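Long-range contacts in putative trimethylamine methyltransferase (Rhizobium meliloti, PDB 4YYC), which probably catalyses methyl transfer, as a putative member of the trimethylamine methyltransferase (MttB) family: residues A[124-129]-A[204-209]; A[135-140]-A[173-178]. One frame throughout, in Å; residues are numbered along the deposited sequence.

Contact 1. Residues A[124-129]-A[204-209]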
# COMPACT_ATOMS: atom_id res chain seq x y z
N PRO A 124 -12.52 -30.78 -0.43
CA PRO A 124 -12.70 -30.18 0.89
C PRO A 124 -11.47 -29.53 1.48
O PRO A 124 -11.58 -28.61 2.30
CB PRO A 124 -13.14 -31.36 1.76
CG PRO A 124 -13.70 -32.33 0.79
CD PRO A 124 -12.84 -32.21 -0.42
N GLU A 125 -10.30 -29.92 1.02
CA GLU A 125 -9.07 -29.23 1.43
C GLU A 125 -9.02 -27.77 1.00
O GLU A 125 -8.23 -26.99 1.55
CB GLU A 125 -7.85 -29.93 0.87
CG GLU A 125 -7.63 -31.30 1.49
CD GLU A 125 -7.61 -31.25 3.03
OE1 GLU A 125 -6.67 -30.61 3.56
OE2 GLU A 125 -8.53 -31.81 3.68
N ARG A 126 -9.83 -27.40 0.02
CA ARG A 126 -9.89 -26.04 -0.49
C ARG A 126 -11.04 -25.25 0.10
O ARG A 126 -11.32 -24.16 -0.33
CB ARG A 126 -9.93 -26.03 -2.00
CG ARG A 126 -8.80 -26.87 -2.58
CD ARG A 126 -8.08 -26.16 -3.66
NE ARG A 126 -7.05 -26.94 -4.34
CZ ARG A 126 -5.85 -27.23 -3.86
NH1 ARG A 126 -5.48 -26.87 -2.63
NH2 ARG A 126 -5.00 -27.89 -4.64
N ASN A 127 -11.73 -25.81 1.10
CA ASN A 127 -12.79 -25.06 1.78
C ASN A 127 -12.21 -23.75 2.31
O ASN A 127 -11.05 -23.72 2.72
CB ASN A 127 -13.36 -25.83 2.97
CG ASN A 127 -14.22 -27.02 2.58
OD1 ASN A 127 -14.50 -27.29 1.40
ND2 ASN A 127 -14.61 -27.79 3.60
N ALA A 128 -13.02 -22.69 2.33
CA ALA A 128 -12.56 -21.36 2.79
C ALA A 128 -13.51 -20.81 3.81
O ALA A 128 -14.71 -20.87 3.63
CB ALA A 128 -12.48 -20.39 1.63
N GLN A 129 -12.98 -20.28 4.89
CA GLN A 129 -13.79 -19.59 5.86
C GLN A 129 -14.14 -18.22 5.33
O GLN A 129 -13.25 -17.48 4.95
CB GLN A 129 -13.09 -19.44 7.23
CG GLN A 129 -13.94 -18.67 8.24
CD GLN A 129 -13.30 -18.57 9.61
OE1 GLN A 129 -13.06 -19.62 10.22
NE2 GLN A 129 -13.03 -17.33 10.14
N SER A 204 -11.09 -26.49 -12.10
CA SER A 204 -10.62 -26.10 -10.76
C SER A 204 -11.31 -26.98 -9.73
O SER A 204 -12.34 -27.61 -10.05
CB SER A 204 -10.99 -24.66 -10.49
OG SER A 204 -10.35 -24.21 -9.31
N ASP A 205 -10.78 -26.99 -8.53
CA ASP A 205 -11.47 -27.58 -7.38
C ASP A 205 -11.57 -26.61 -6.21
O ASP A 205 -11.84 -27.03 -5.09
CB ASP A 205 -10.82 -28.91 -6.96
CG ASP A 205 -9.38 -28.75 -6.52
OD1 ASP A 205 -8.86 -27.64 -6.51
OD2 ASP A 205 -8.78 -29.80 -6.14
N LYS A 206 -11.36 -25.32 -6.50
CA LYS A 206 -11.48 -24.26 -5.52
C LYS A 206 -12.92 -23.77 -5.47
O LYS A 206 -13.66 -23.93 -6.41
CB LYS A 206 -10.51 -23.12 -5.84
CG LYS A 206 -9.05 -23.48 -5.66
CD LYS A 206 -8.04 -22.41 -6.05
CE LYS A 206 -6.62 -22.91 -5.86
NZ LYS A 206 -5.65 -21.83 -6.20
N PRO A 207 -13.33 -23.13 -4.37
CA PRO A 207 -14.73 -22.70 -4.27
C PRO A 207 -15.08 -21.64 -5.31
O PRO A 207 -14.27 -20.80 -5.62
CB PRO A 207 -14.85 -22.13 -2.88
CG PRO A 207 -13.54 -22.20 -2.27
CD PRO A 207 -12.55 -22.88 -3.15
N PHE A 208 -16.28 -21.72 -5.85
CA PHE A 208 -16.68 -20.90 -6.99
C PHE A 208 -17.97 -20.14 -6.71
O PHE A 208 -18.67 -20.41 -5.71
CB PHE A 208 -16.74 -21.75 -8.25
CG PHE A 208 -17.82 -22.81 -8.24
CD1 PHE A 208 -19.11 -22.48 -8.59
CD2 PHE A 208 -17.54 -24.12 -7.85
CE1 PHE A 208 -20.11 -23.45 -8.61
CE2 PHE A 208 -18.54 -25.08 -7.83
CZ PHE A 208 -19.84 -24.74 -8.21
N MSE A 209 -18.28 -19.23 -7.61
CA MSE A 209 -19.43 -18.34 -7.50
C MSE A 209 -20.46 -18.70 -8.52
O MSE A 209 -20.17 -19.28 -9.57
CB MSE A 209 -18.98 -16.88 -7.74
CG MSE A 209 -17.97 -16.40 -6.71
SE MSE A 209 -17.33 -14.61 -7.17
CE MSE A 209 -18.87 -13.61 -6.55
O HOH W 1 -6.15 -29.90 -6.64

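Contact 2. Residues A[135-140]-A[173-178]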
# COMPACT_ATOMS: atom_id res chain seq x y z
N THR A 135 -9.28 -14.24 5.34
CA THR A 135 -9.27 -13.46 4.08
C THR A 135 -9.18 -14.43 2.93
O THR A 135 -8.32 -15.31 2.91
CB THR A 135 -8.12 -12.43 4.06
OG1 THR A 135 -8.36 -11.43 5.04
CG2 THR A 135 -8.00 -11.74 2.69
N VAL A 136 -10.10 -14.26 1.96
CA VAL A 136 -10.22 -15.15 0.82
C VAL A 136 -10.15 -14.29 -0.45
O VAL A 136 -10.99 -13.43 -0.67
CB VAL A 136 -11.59 -15.87 0.88
CG1 VAL A 136 -11.83 -16.71 -0.35
CG2 VAL A 136 -11.68 -16.73 2.14
N PHE A 137 -9.19 -14.60 -1.32
CA PHE A 137 -8.98 -13.88 -2.57
C PHE A 137 -9.69 -14.60 -3.71
O PHE A 137 -9.54 -15.83 -3.88
CB PHE A 137 -7.51 -13.79 -2.92
CG PHE A 137 -6.70 -12.95 -1.97
CD1 PHE A 137 -7.16 -11.75 -1.51
CD2 PHE A 137 -5.41 -13.36 -1.60
CE1 PHE A 137 -6.36 -10.95 -0.67
CE2 PHE A 137 -4.62 -12.57 -0.77
CZ PHE A 137 -5.09 -11.38 -0.31
N ALA A 138 -10.35 -13.83 -4.57
CA ALA A 138 -11.00 -14.33 -5.79
C ALA A 138 -10.61 -13.48 -6.97
O ALA A 138 -10.25 -12.30 -6.81
CB ALA A 138 -12.50 -14.30 -5.68
N PRO A 139 -10.69 -14.03 -8.18
CA PRO A 139 -10.32 -13.22 -9.36
C PRO A 139 -11.23 -12.06 -9.71
O PRO A 139 -12.34 -11.88 -9.17
CB PRO A 139 -10.29 -14.24 -10.51
CG PRO A 139 -10.27 -15.60 -9.85
CD PRO A 139 -10.92 -15.44 -8.53
N VAL A 140 -10.71 -11.24 -10.62
CA VAL A 140 -11.52 -10.33 -11.43
C VAL A 140 -12.88 -10.91 -11.80
O VAL A 140 -13.00 -12.09 -12.13
CB VAL A 140 -10.74 -9.87 -12.66
CG1 VAL A 140 -10.36 -11.06 -13.55
CG2 VAL A 140 -11.46 -8.76 -13.42
N SER A 173 -1.95 -18.26 -3.96
CA SER A 173 -2.74 -17.49 -3.00
C SER A 173 -4.07 -17.05 -3.55
O SER A 173 -4.74 -16.22 -2.94
CB SER A 173 -1.94 -16.31 -2.39
OG SER A 173 -0.95 -16.76 -1.49
N MSE A 174 -4.51 -17.63 -4.67
CA MSE A 174 -5.90 -17.40 -5.15
C MSE A 174 -6.73 -18.46 -4.49
O MSE A 174 -6.62 -19.64 -4.83
CB MSE A 174 -5.93 -17.43 -6.68
CG MSE A 174 -7.26 -17.00 -7.26
SE MSE A 174 -7.70 -15.17 -6.68
CE MSE A 174 -6.60 -14.32 -7.92
N HIS A 175 -7.58 -18.11 -3.55
CA HIS A 175 -8.27 -19.13 -2.77
C HIS A 175 -9.58 -19.57 -3.39
O HIS A 175 -10.03 -20.67 -3.10
CB HIS A 175 -8.52 -18.63 -1.36
CG HIS A 175 -7.28 -18.03 -0.74
ND1 HIS A 175 -7.16 -16.69 -0.48
CD2 HIS A 175 -6.10 -18.59 -0.38
CE1 HIS A 175 -5.96 -16.45 0.03
NE2 HIS A 175 -5.30 -17.59 0.09
N SER A 176 -10.19 -18.71 -4.18
CA SER A 176 -11.44 -19.03 -4.89
C SER A 176 -11.21 -19.01 -6.37
O SER A 176 -10.43 -18.20 -6.87
CB SER A 176 -12.47 -17.97 -4.56
OG SER A 176 -13.64 -18.05 -5.35
N SER A 177 -11.96 -19.84 -7.07
CA SER A 177 -12.01 -19.87 -8.53
C SER A 177 -12.69 -18.65 -9.12
O SER A 177 -12.45 -18.28 -10.26
CB SER A 177 -12.74 -21.12 -9.01
OG SER A 177 -12.47 -21.43 -10.35
N GLY A 178 -13.54 -18.01 -8.34
CA GLY A 178 -14.28 -16.84 -8.81
C GLY A 178 -15.62 -17.18 -9.50
O GLY A 178 -16.19 -18.22 -9.28

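Contact 1. Residues A[124-129]-A[204-209]
Arg126, the last residue of the 3-10 turn 124-126, meets Lys206 at the closest point of the two backbones, their CA atoms 5.6 Å apart, and no backbone hydrogen bond joins the segments. Arg126 makes the largest share of the contact. The bend at chi2 (-133°) swings its CD and NE across to Asp205, so that NE lies 2.9 Å from Asp205 OD1. This salt bridge is a single, bent hydrogen bond (142° at the hydrogen): OD1 sits at the guanidinium edge, close to its plane, whereas NE reaches the syn side of OD1 from well outside the carboxylate plane, the two planes standing 72° apart. One water completes the link, accepting from Arg126 NH2 and donating to Asp205 OD2 at 2.7 Å; OD2 is also bound by Asn123. An arginine suits this partly exposed place because its methylenes pack on the lysine chain, Arg126 CD 3.5 Å from Lys206 CG, while its guanidinium reaches the carboxylate and a water. The lysine chain, extended beyond CG, crosses the arginine at a slant and carries NZ to the carbonyl oxygens of Met174, Ala168 and Tyr169 and to Ser40 OG. Pro207, an apolar ring with no N-H to satisfy, sets CD 3.3 Å from Arg126 O and CG near Ala128 CB. Strand 116-119, paired with 128-131, adds Trp119 against Pro207; Tyr169 of helix 158-170 packs on Asp205 and helix 192-202 covers Phe208.

Contact 2. Residues A[135-140]-A[173-178]
The imidazole of His175 and the ring of Phe137 lie side by side with planes only 19° apart, but they are slid so far, centroids 5.4 Å apart, that they barely overlap; the nearest atoms are Phe137 CD2 and His175 CE1 at 3.5 Å. Ser173 O serves both rings differently, lying over one face of the imidazole toward its rim and at the edge of the phenyl ring near CD2. At the histidine's own edge, in the ring plane, Phe137 N donates to His175 ND1 (3.0 Å, 171°), a nearly straight bond. ND1 is therefore an acceptor, and NE2 is bound to Gln418 OE1, so that both nitrogens fix the ring's rotation. The first torsion of His175 (chi1 -49°) sets CG beside the backbone N and turns ND1 to the strand. Phe137 O accepts from Ser176 N (3.0 Å) and, weakly, from His175 N, so histidine and strand grip one another through both polar backbone atoms of Phe137.

The doubly bent chain of Met174, a selenomethionine, curls back to set SE 3.4 Å from Phe137 O and 3.7 Å from Pro139 CD. Ser176 OG accepts from Gly178 N in an ST turn and is also hydrogen-bonded to Pro207 O. The backbone angles of Gly178 would jam a side chain against the preceding carbonyl, and a CB would collide with Pro139 CD, so glycine is called for; its bare CA packs against that carbon.

Strand 134-137 lies between strands 44-45 and 388-389. Ile44 touches both rings, helix 404-420 covers Phe137 and Met174, and Ala168 of helix 158-170 packs against Pro139.

How the contacts relate
Contact 2 is nested within the chain loop closed by contact 1, and their centres lie about 9 Å apart. Both are buried overall, but contact 2 is deeper, about 7 Å from the chain centre against 14 Å, and contact 1 retains a partly exposed arginine and a bridging water. The difference shows in their chemistry: a salt bridge with proline packing in one, backbone and imidazole hydrogen bonds among apolar side chains in the other. Strands 128-131 and 134-137 follow one another, and the 173-178 and 204-209 segments touch directly, through probable hydrogen bonds and through Pro207 CD packing on His175 O.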